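Local coordinates for protein octaprenyl Pyrophosphate Synthase (Helicobacter pylori, PDB 3TC1) that probably builds octaprenyl pyrophosphate, adding isopentenyl units one after another to an allylic pyrophosphate with the help of magnesium, at residues I199-D204 with F217-E222; Q153-I158 with T225-L230; E146-D151 with S246-D251. All coordinates share one frame; numbering follows the deposited sequence.

Contact 1 (I199-D204 with F217-E222); sequences IDDLLD and FSDFKE. With MG (magnesium ion), chain D.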
loop_
_atom_site.group_PDB
_atom_site.type_symbol
_atom_site.label_atom_id
_atom_site.label_comp_id
_atom_site.label_asym_id
_atom_site.label_seq_id
_atom_site.Cartn_x
_atom_site.Cartn_y
_atom_site.Cartn_z
ATOM N N ILE B 199 -1.416 -5.394 26.398
ATOM C CA ILE B 199 -0.226 -5.090 27.190
ATOM C C ILE B 199 0.496 -3.884 26.591
ATOM O O ILE B 199 1.085 -3.068 27.310
ATOM C CB ILE B 199 0.754 -6.294 27.237
ATOM C CG1 ILE B 199 0.125 -7.448 28.020
ATOM C CG2 ILE B 199 2.083 -5.871 27.853
ATOM C CD1 ILE B 199 -0.272 -7.096 29.447
ATOM N N ASP B 200 0.454 -3.769 25.271
ATOM C CA ASP B 200 1.104 -2.642 24.625
ATOM C C ASP B 200 0.375 -1.358 25.008
ATOM O O ASP B 200 1.004 -0.343 25.308
ATOM C CB ASP B 200 1.097 -2.798 23.114
ATOM C CG ASP B 200 1.755 -1.635 22.427
ATOM O OD1 ASP B 200 3.001 -1.537 22.484
ATOM O OD2 ASP B 200 1.019 -0.812 21.849
ATOM N N ASP B 201 -0.953 -1.403 25.004
ATOM C CA ASP B 201 -1.733 -0.227 25.380
ATOM C C ASP B 201 -1.484 0.074 26.856
ATOM O O ASP B 201 -1.461 1.231 27.276
ATOM C CB ASP B 201 -3.229 -0.474 25.152
ATOM C CG ASP B 201 -3.605 -0.490 23.676
ATOM O OD1 ASP B 201 -2.722 -0.206 22.834
ATOM O OD2 ASP B 201 -4.787 -0.776 23.360
ATOM N N LEU B 202 -1.288 -0.980 27.643
ATOM C CA LEU B 202 -1.043 -0.818 29.066
ATOM C C LEU B 202 0.304 -0.124 29.291
ATOM O O LEU B 202 0.405 0.812 30.085
ATOM C CB LEU B 202 -1.075 -2.187 29.756
ATOM C CG LEU B 202 -0.969 -2.211 31.283
ATOM C CD1 LEU B 202 -2.050 -1.328 31.888
ATOM C CD2 LEU B 202 -1.111 -3.644 31.782
ATOM N N LEU B 203 1.330 -0.571 28.570
ATOM C CA LEU B 203 2.667 0.001 28.684
ATOM C C LEU B 203 2.762 1.463 28.251
ATOM O O LEU B 203 3.776 2.125 28.489
ATOM C CB LEU B 203 3.669 -0.849 27.902
ATOM C CG LEU B 203 3.942 -2.213 28.545
ATOM C CD1 LEU B 203 4.858 -3.043 27.653
ATOM C CD2 LEU B 203 4.567 -2.000 29.922
ATOM N N ASP B 204 1.710 1.976 27.622
ATOM C CA ASP B 204 1.711 3.368 27.202
ATOM C C ASP B 204 1.410 4.258 28.392
ATOM O O ASP B 204 1.809 5.426 28.430
ATOM C CB ASP B 204 0.641 3.629 26.141
ATOM C CG ASP B 204 0.624 5.087 25.674
ATOM O OD1 ASP B 204 1.626 5.545 25.083
ATOM O OD2 ASP B 204 -0.387 5.783 25.895
ATOM N N PHE B 217 2.779 7.736 27.231
ATOM C CA PHE B 217 1.491 8.425 27.313
ATOM C C PHE B 217 1.215 9.100 25.971
ATOM O O PHE B 217 0.942 10.302 25.889
ATOM C CB PHE B 217 1.474 9.453 28.451
ATOM C CG PHE B 217 0.947 8.901 29.748
ATOM C CD1 PHE B 217 1.777 8.203 30.614
ATOM C CD2 PHE B 217 -0.401 9.045 30.079
ATOM C CE1 PHE B 217 1.277 7.655 31.792
ATOM C CE2 PHE B 217 -0.911 8.500 31.254
ATOM C CZ PHE B 217 -0.070 7.802 32.113
ATOM N N SER B 218 1.292 8.295 24.916
ATOM C CA SER B 218 1.078 8.765 23.553
ATOM C C SER B 218 -0.337 8.542 23.028
ATOM O O SER B 218 -0.814 9.302 22.187
ATOM C CB SER B 218 2.045 8.053 22.598
ATOM O OG SER B 218 3.398 8.202 23.001
ATOM N N ASP B 219 -1.004 7.507 23.526
ATOM C CA ASP B 219 -2.329 7.147 23.029
ATOM C C ASP B 219 -3.493 8.124 23.165
ATOM O O ASP B 219 -4.043 8.560 22.156
ATOM C CB ASP B 219 -2.733 5.773 23.589
ATOM C CG ASP B 219 -1.781 4.662 23.152
ATOM O OD1 ASP B 219 -1.077 4.843 22.129
ATOM O OD2 ASP B 219 -1.740 3.606 23.818
ATOM N N PHE B 220 -3.884 8.470 24.390
ATOM C CA PHE B 220 -5.021 9.376 24.581
ATOM C C PHE B 220 -4.763 10.734 23.924
ATOM O O PHE B 220 -5.669 11.348 23.350
ATOM C CB PHE B 220 -5.304 9.556 26.077
ATOM C CG PHE B 220 -6.722 9.969 26.388
ATOM C CD1 PHE B 220 -7.800 9.265 25.850
ATOM C CD2 PHE B 220 -6.980 11.042 27.235
ATOM C CE1 PHE B 220 -9.112 9.624 26.148
ATOM C CE2 PHE B 220 -8.287 11.409 27.542
ATOM C CZ PHE B 220 -9.358 10.698 26.994
ATOM N N LYS B 221 -3.520 11.190 24.023
ATOM C CA LYS B 221 -3.095 12.459 23.436
ATOM C C LYS B 221 -3.317 12.446 21.925
ATOM O O LYS B 221 -3.526 13.495 21.308
ATOM C CB LYS B 221 -1.611 12.688 23.748
ATOM C CG LYS B 221 -0.974 13.866 23.031
ATOM C CD LYS B 221 0.488 14.026 23.442
ATOM C CE LYS B 221 1.321 12.819 23.037
ATOM N NZ LYS B 221 2.728 12.930 23.508
ATOM N N GLU B 222 -3.275 11.254 21.338
ATOM C CA GLU B 222 -3.472 11.092 19.900
ATOM C C GLU B 222 -4.902 10.719 19.522
ATOM O O GLU B 222 -5.179 10.447 18.356
ATOM C CB GLU B 222 -2.528 10.022 19.347
ATOM C CG GLU B 222 -1.068 10.422 19.282
ATOM C CD GLU B 222 -0.229 9.366 18.587
ATOM O OE1 GLU B 222 -0.528 9.045 17.415
ATOM O OE2 GLU B 222 0.727 8.858 19.211
HETATM MG MG MG D . 1.311 1.406 21.813
HETATM O O HOH W 1 2.296 1.327 24.099
HETATM O O HOH W 2 3.497 1.371 21.126
HETATM O O HOH W 3 -2.952 3.259 26.257
HETATM O O HOH W 4 -0.813 1.623 22.545
HETATM O O HOH W 5 -2.254 7.717 26.810
HETATM O O HOH W 6 1.246 3.758 21.706
HETATM O O HOH W 7 0.202 1.140 19.582
#

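Contact 2 (Q153-I158 with T225-L230); sequences QKYWRI and TTLPYL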
loop_
_atom_site.group_PDB
_atom_site.type_symbol
_atom_site.label_atom_id
_atom_site.label_comp_id
_atom_site.label_asym_id
_atom_site.label_seq_id
_atom_site.Cartn_x
_atom_site.Cartn_y
_atom_site.Cartn_z
ATOM N N GLN B 153 -16.791 -2.235 22.295
ATOM C CA GLN B 153 -16.854 -3.141 21.151
ATOM C C GLN B 153 -16.097 -2.596 19.944
ATOM O O GLN B 153 -15.522 -3.359 19.170
ATOM C CB GLN B 153 -18.307 -3.440 20.774
ATOM C CG GLN B 153 -19.108 -4.100 21.893
ATOM C CD GLN B 153 -18.386 -5.287 22.525
ATOM O OE1 GLN B 153 -18.272 -5.375 23.751
ATOM N NE2 GLN B 153 -17.902 -6.203 21.693
ATOM N N LYS B 154 -16.084 -1.276 19.788
ATOM C CA LYS B 154 -15.374 -0.671 18.662
ATOM C C LYS B 154 -13.880 -0.840 18.868
ATOM O O LYS B 154 -13.134 -1.075 17.921
ATOM C CB LYS B 154 -15.723 0.813 18.542
ATOM C CG LYS B 154 -17.198 1.074 18.279
ATOM C CD LYS B 154 -17.468 2.560 18.096
ATOM C CE LYS B 154 -18.959 2.830 17.957
ATOM N NZ LYS B 154 -19.245 4.289 17.866
ATOM N N TYR B 155 -13.454 -0.719 20.124
ATOM C CA TYR B 155 -12.056 -0.871 20.501
ATOM C C TYR B 155 -11.588 -2.286 20.177
ATOM O O TYR B 155 -10.538 -2.480 19.558
ATOM C CB TYR B 155 -11.897 -0.600 22.008
ATOM C CG TYR B 155 -10.549 -0.972 22.574
ATOM C CD1 TYR B 155 -9.427 -0.182 22.340
ATOM C CD2 TYR B 155 -10.394 -2.131 23.333
ATOM C CE1 TYR B 155 -8.179 -0.536 22.852
ATOM C CE2 TYR B 155 -9.153 -2.498 23.847
ATOM C CZ TYR B 155 -8.053 -1.699 23.604
ATOM O OH TYR B 155 -6.826 -2.068 24.101
ATOM N N TRP B 156 -12.373 -3.273 20.600
ATOM C CA TRP B 156 -12.038 -4.677 20.358
ATOM C C TRP B 156 -11.941 -4.990 18.868
ATOM O O TRP B 156 -11.083 -5.759 18.443
ATOM C CB TRP B 156 -13.078 -5.585 21.015
ATOM C CG TRP B 156 -13.023 -5.564 22.516
ATOM C CD1 TRP B 156 -14.071 -5.372 23.376
ATOM C CD2 TRP B 156 -11.863 -5.755 23.332
ATOM N NE1 TRP B 156 -13.631 -5.433 24.677
ATOM C CE2 TRP B 156 -12.281 -5.667 24.679
ATOM C CE3 TRP B 156 -10.509 -5.996 23.056
ATOM C CZ2 TRP B 156 -11.393 -5.810 25.750
ATOM C CZ3 TRP B 156 -9.625 -6.140 24.122
ATOM C CH2 TRP B 156 -10.073 -6.045 25.455
ATOM N N ARG B 157 -12.820 -4.388 18.076
ATOM C CA ARG B 157 -12.801 -4.604 16.631
ATOM C C ARG B 157 -11.508 -4.053 16.046
ATOM O O ARG B 157 -10.882 -4.676 15.183
ATOM C CB ARG B 157 -14.007 -3.924 15.979
ATOM C CG ARG B 157 -14.069 -4.125 14.478
ATOM C CD ARG B 157 -15.369 -3.616 13.888
ATOM N NE ARG B 157 -15.427 -3.855 12.449
ATOM C CZ ARG B 157 -16.494 -3.625 11.694
ATOM N NH1 ARG B 157 -17.605 -3.146 12.239
ATOM N NH2 ARG B 157 -16.451 -3.871 10.392
ATOM N N ILE B 158 -11.098 -2.883 16.525
ATOM C CA ILE B 158 -9.863 -2.267 16.047
ATOM C C ILE B 158 -8.650 -3.113 16.424
ATOM O O ILE B 158 -7.776 -3.352 15.591
ATOM C CB ILE B 158 -9.687 -0.842 16.623
ATOM C CG1 ILE B 158 -10.781 0.072 16.067
ATOM C CG2 ILE B 158 -8.292 -0.311 16.297
ATOM C CD1 ILE B 158 -10.802 1.473 16.670
ATOM N N THR B 225 -8.774 5.943 22.514
ATOM C CA THR B 225 -9.317 5.617 23.829
ATOM C C THR B 225 -9.091 4.123 24.056
ATOM O O THR B 225 -9.956 3.298 23.751
ATOM C CB THR B 225 -10.826 5.925 23.926
ATOM O OG1 THR B 225 -11.072 7.272 23.496
ATOM C CG2 THR B 225 -11.295 5.784 25.371
ATOM N N THR B 226 -7.918 3.789 24.586
ATOM C CA THR B 226 -7.530 2.403 24.832
ATOM C C THR B 226 -8.236 1.785 26.038
ATOM O O THR B 226 -8.915 2.481 26.791
ATOM C CB THR B 226 -6.001 2.294 25.008
ATOM O OG1 THR B 226 -5.579 3.118 26.101
ATOM C CG2 THR B 226 -5.291 2.779 23.742
ATOM N N LEU B 227 -8.066 0.476 26.218
ATOM C CA LEU B 227 -8.728 -0.235 27.316
ATOM C C LEU B 227 -8.641 0.449 28.685
ATOM O O LEU B 227 -9.646 0.580 29.374
ATOM C CB LEU B 227 -8.201 -1.676 27.415
ATOM C CG LEU B 227 -9.030 -2.600 28.322
ATOM C CD1 LEU B 227 -10.502 -2.540 27.915
ATOM C CD2 LEU B 227 -8.504 -4.029 28.230
ATOM N N PRO B 228 -7.438 0.882 29.106
ATOM C CA PRO B 228 -7.351 1.541 30.413
ATOM C C PRO B 228 -8.352 2.693 30.545
ATOM O O PRO B 228 -9.013 2.838 31.568
ATOM C CB PRO B 228 -5.906 2.036 30.452
ATOM C CG PRO B 228 -5.180 0.999 29.648
ATOM C CD PRO B 228 -6.110 0.778 28.479
ATOM N N TYR B 229 -8.456 3.509 29.499
ATOM C CA TYR B 229 -9.362 4.656 29.501
ATOM C C TYR B 229 -10.819 4.223 29.471
ATOM O O TYR B 229 -11.678 4.856 30.087
ATOM C CB TYR B 229 -9.042 5.563 28.306
ATOM C CG TYR B 229 -7.694 6.239 28.441
ATOM C CD1 TYR B 229 -7.558 7.435 29.152
ATOM C CD2 TYR B 229 -6.546 5.659 27.900
ATOM C CE1 TYR B 229 -6.310 8.036 29.322
ATOM C CE2 TYR B 229 -5.289 6.253 28.068
ATOM C CZ TYR B 229 -5.182 7.440 28.778
ATOM O OH TYR B 229 -3.948 8.032 28.931
ATOM N N LEU B 230 -11.098 3.141 28.748
ATOM C CA LEU B 230 -12.453 2.613 28.665
ATOM C C LEU B 230 -12.897 2.086 30.033
ATOM O O LEU B 230 -13.988 2.399 30.507
ATOM C CB LEU B 230 -12.507 1.488 27.625
ATOM C CG LEU B 230 -12.342 1.995 26.186
ATOM C CD1 LEU B 230 -11.921 0.865 25.260
ATOM C CD2 LEU B 230 -13.667 2.626 25.744
#

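Contact 3 (E146-D151 with S246-D251); sequences ECFNSD and SYFKQD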
loop_
_atom_site.group_PDB
_atom_site.type_symbol
_atom_site.label_atom_id
_atom_site.label_comp_id
_atom_site.label_asym_id
_atom_site.label_seq_id
_atom_site.Cartn_x
_atom_site.Cartn_y
_atom_site.Cartn_z
ATOM N N GLU B 146 -11.694 10.217 16.189
ATOM C CA GLU B 146 -12.079 11.613 15.992
ATOM C C GLU B 146 -12.696 12.222 17.250
ATOM O O GLU B 146 -12.738 13.442 17.398
ATOM C CB GLU B 146 -13.063 11.747 14.828
ATOM C CG GLU B 146 -12.419 11.660 13.455
ATOM C CD GLU B 146 -13.388 12.004 12.338
ATOM O OE1 GLU B 146 -13.957 13.117 12.368
ATOM O OE2 GLU B 146 -13.580 11.166 11.433
ATOM N N CYS B 147 -13.188 11.376 18.148
ATOM C CA CYS B 147 -13.782 11.864 19.390
ATOM C C CYS B 147 -13.669 10.794 20.464
ATOM O O CYS B 147 -13.458 9.622 20.154
ATOM C CB CYS B 147 -15.252 12.240 19.182
ATOM S SG CYS B 147 -16.345 10.849 18.847
ATOM N N PHE B 148 -13.796 11.197 21.723
ATOM C CA PHE B 148 -13.706 10.243 22.819
ATOM C C PHE B 148 -14.672 9.094 22.551
ATOM O O PHE B 148 -15.818 9.321 22.161
ATOM C CB PHE B 148 -14.068 10.912 24.147
ATOM C CG PHE B 148 -14.019 9.979 25.324
ATOM C CD1 PHE B 148 -12.815 9.714 25.970
ATOM C CD2 PHE B 148 -15.174 9.338 25.765
ATOM C CE1 PHE B 148 -12.766 8.822 27.039
ATOM C CE2 PHE B 148 -15.137 8.446 26.827
ATOM C CZ PHE B 148 -13.930 8.186 27.467
ATOM N N ASN B 149 -14.205 7.865 22.753
ATOM C CA ASN B 149 -15.043 6.688 22.534
ATOM C C ASN B 149 -15.244 5.863 23.803
ATOM O O ASN B 149 -14.276 5.494 24.465
ATOM C CB ASN B 149 -14.428 5.778 21.467
ATOM C CG ASN B 149 -15.113 4.428 21.408
ATOM O OD1 ASN B 149 -16.335 4.356 21.279
ATOM N ND2 ASN B 149 -14.333 3.350 21.511
ATOM N N SER B 150 -16.498 5.557 24.126
ATOM C CA SER B 150 -16.793 4.763 25.312
ATOM C C SER B 150 -17.328 3.377 24.941
ATOM O O SER B 150 -17.636 2.571 25.821
ATOM C CB SER B 150 -17.823 5.482 26.189
ATOM O OG SER B 150 -19.092 5.479 25.564
ATOM N N ASP B 151 -17.445 3.109 23.642
ATOM C CA ASP B 151 -17.948 1.818 23.171
ATOM C C ASP B 151 -16.787 0.837 23.085
ATOM O O ASP B 151 -15.982 0.898 22.153
ATOM C CB ASP B 151 -18.594 1.963 21.788
ATOM C CG ASP B 151 -19.291 0.683 21.324
ATOM O OD1 ASP B 151 -18.944 -0.415 21.815
ATOM O OD2 ASP B 151 -20.181 0.775 20.454
ATOM N N SER B 246 -12.677 16.028 28.457
ATOM C CA SER B 246 -12.054 17.310 28.149
ATOM C C SER B 246 -10.552 17.145 27.904
ATOM O O SER B 246 -9.931 17.978 27.247
ATOM C CB SER B 246 -12.259 18.293 29.299
ATOM O OG SER B 246 -11.372 17.999 30.367
ATOM N N TYR B 247 -9.960 16.082 28.439
ATOM C CA TYR B 247 -8.532 15.868 28.238
ATOM C C TYR B 247 -8.232 15.106 26.950
ATOM O O TYR B 247 -7.069 14.904 26.600
ATOM C CB TYR B 247 -7.916 15.130 29.433
ATOM C CG TYR B 247 -7.982 15.908 30.730
ATOM C CD1 TYR B 247 -8.061 17.306 30.726
ATOM C CD2 TYR B 247 -7.949 15.253 31.965
ATOM C CE1 TYR B 247 -8.107 18.033 31.919
ATOM C CE2 TYR B 247 -7.992 15.970 33.159
ATOM C CZ TYR B 247 -8.073 17.357 33.131
ATOM O OH TYR B 247 -8.131 18.070 34.312
ATOM N N PHE B 248 -9.279 14.691 26.246
ATOM C CA PHE B 248 -9.118 13.961 24.988
ATOM C C PHE B 248 -8.217 14.770 24.045
ATOM O O PHE B 248 -8.434 15.966 23.837
ATOM C CB PHE B 248 -10.491 13.737 24.342
ATOM C CG PHE B 248 -10.446 12.940 23.066
ATOM C CD1 PHE B 248 -10.096 11.593 23.080
ATOM C CD2 PHE B 248 -10.764 13.537 21.848
ATOM C CE1 PHE B 248 -10.063 10.848 21.899
ATOM C CE2 PHE B 248 -10.734 12.798 20.653
ATOM C CZ PHE B 248 -10.384 11.455 20.681
ATOM N N LYS B 249 -7.203 14.106 23.493
ATOM C CA LYS B 249 -6.245 14.724 22.574
ATOM C C LYS B 249 -5.465 15.914 23.120
ATOM O O LYS B 249 -4.824 16.642 22.356
ATOM C CB LYS B 249 -6.930 15.132 21.266
ATOM C CG LYS B 249 -7.103 13.975 20.299
ATOM C CD LYS B 249 -7.730 14.417 18.988
ATOM C CE LYS B 249 -7.862 13.229 18.038
ATOM N NZ LYS B 249 -8.449 13.613 16.731
ATOM N N GLN B 250 -5.515 16.119 24.431
ATOM C CA GLN B 250 -4.771 17.213 25.042
ATOM C C GLN B 250 -3.390 16.701 25.442
ATOM O O GLN B 250 -3.188 15.495 25.598
ATOM C CB GLN B 250 -5.540 17.770 26.237
ATOM C CG GLN B 250 -6.894 18.318 25.822
ATOM C CD GLN B 250 -6.817 19.097 24.517
ATOM O OE1 GLN B 250 -6.021 20.029 24.380
ATOM N NE2 GLN B 250 -7.644 18.715 23.548
ATOM N N ASP B 251 -2.442 17.612 25.620
ATOM C CA ASP B 251 -1.069 17.214 25.917
ATOM C C ASP B 251 -0.407 18.046 27.015
ATOM O O ASP B 251 0.029 19.170 26.769
ATOM C CB ASP B 251 -0.272 17.303 24.603
ATOM C CG ASP B 251 1.204 16.981 24.766
ATOM O OD1 ASP B 251 1.580 16.292 25.737
ATOM O OD2 ASP B 251 1.991 17.407 23.893
HETATM O O HOH W 8 -10.736 14.902 16.766
#

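Contact 1 (I199-D204 with F217-E222)
D204 reaches the loop 217-222 because its CG stands anti to the backbone N (chi1 -180°), while D219 swings its CG to the side of its own N (chi1 -61°) and comes to lie against it. The D204 carboxylate then serves two successive amides. Its OD1 takes the nearly straight bond from S218 N, 2.8 Å away, on the syn lone pair, and OD2 receives D219 N at 3.0 Å from above the carboxylate plane. The backbone adds a third hold: F217 N donates to D204 O, in the carbonyl plane. An aspartate suits this place: it is short enough to keep the carboxylate beside the helix end, and its two oxygens accept from neighbouring amides, bonds that should hold the group's rotation. Water 5 joins D204 OD2 to F220 N.

The carboxylates of D204 and D219 are stacked with their planes 27° apart, and the two OD2 atoms approach to 3.3 Å without a hydrogen bond. D219 OD2 accepts instead from waters 3 and 4; the first also donates to D201 O, the second to D201 OD1. D201 OD2 is bonded to Y155. Magnesium is held by D200 OD2 at 2.2 Å and by five waters, among them water 4 and water 6, which donates to D219 OD1.

D200, D201 and D204 form a DDxxD sequence, matching the second aspartate-rich motif of polyprenyl synthetases. One aspartate binds the ion directly, while D201 and D219 orient its water shell, consistent with a site prepared for a magnesium-bound pyrophosphate.

Contact 2 (Q153-I158 with T225-L230)
The ring of Y155 lies against the start of helix 227-233, with the backbone N of L227 over one face and 3.4 Å from Y155 CZ. Its CG is anti to the backbone N (chi1 169°), which extends the ring out from helix 152-177. Y155 and L227 run at about a right angle to each other, and L227 CB rests 3.8 Å from Y155 CE2. Farther back along the ring, the tip of L230 packs obliquely: its CD1 approaches Y155 CG to 3.5 Å. T226 CA sits 3.6 Å from Y155 CE1. A tyrosine suits the position, because its broad ring spans backbone and leucine methyls alike while its hydroxyl can be satisfied beyond them, here by D201 OD2.

W156 adds a second aromatic surface. With CG beside the backbone N (chi1 -69°), the indole lies alongside Y155, whose CD2 sits 3.8 Å above the indole plane, offset toward the rim. The far corner of the indole meets the fork of L227, with W156 CH2 3.8 Å from CD2 and CZ2 near CD1. L227 is thus shared, CB to the tyrosine and methyls to the tryptophan, a division that a branched aliphatic chain allows.

The contact is apolar and largely buried. Helix 182-205 closes on it through M194 and I198 on W156, D201 on T226 and I205 on Y229, while T275 of helix 268-286 meets both W156 and L227. The start of helix 227-233 thus packs against helices 152-177, 182-205 and 268-286.

Contact 3 (E146-D151 with S246-D251)
Water 8 links E146 to K249 by donating to E146 O and accepting from K249 NZ, both at 2.6 Å. The lysine chain is extended, and this carries NZ across the gap to the water; NZ also has a weak bond to G145 O. A long, flexible cation suits such a surface bridge.

The apolar part of the contact belongs to F248. With CG anti to the backbone N (chi1 -178°), the ring covers the C147-F148 peptide: F148 N is 3.5 Å above the ring plane and over its centre, and C147 C lies 3.4 Å from F248 CZ. The opposite face is met by CG of K249, 3.8 Å above the plane toward the rim, placing the ring between a peptide and the aliphatic part of the lysine. E146 O comes instead to the edge, near the ring plane. F148 offers little of its own ring here; its CB touches F248 CD1 at 4.2 Å, and the ring turns toward Y233 and F220. A flat aromatic fits this role because it can cover the nearly flat peptide with one face.

Residues 247-250 make a type II beta turn, closed by Q250 N donating to Y247 O at 2.9 Å, in which K249 takes the left-handed conformation; Q250 NE2 adds a bond to F248 O. In the loop 146-151, N149 OD1 accepts from D151 N in an Asx turn and N149 ND2 returns a bond to D151 O; the same D151 is the N-cap of helix 152-177, its OD1 taking Q153 N. The beta turn thus lays its F248 on the extended C147-F148 peptide, just ahead of the Asx turn, and two interhelical loops meet at the surface of the all-helical fold of the polyprenyl synthetase family.

The three contacts form one cluster on the same side of the chain's centre, their own centres 11 to 13 Å apart, and along the sequence they are nested: contact 1 lies within the loop closed by contact 2, and contact 2 within that closed by contact 3. Contacts 1 and 2 draw on the successive helices 152-177, 182-205 and 227-233. D201 joins them, holding a magnesium-bound water with one oxygen and Y155 with the other. F220 of contact 1 stacks on Y229 of contact 2 and pairs its backbone with K249 of contact 3, while T225 OG1 bonds to N149 N. The aspartate site is thus backed by helix packing, with the surface loops of contact 3 behind it.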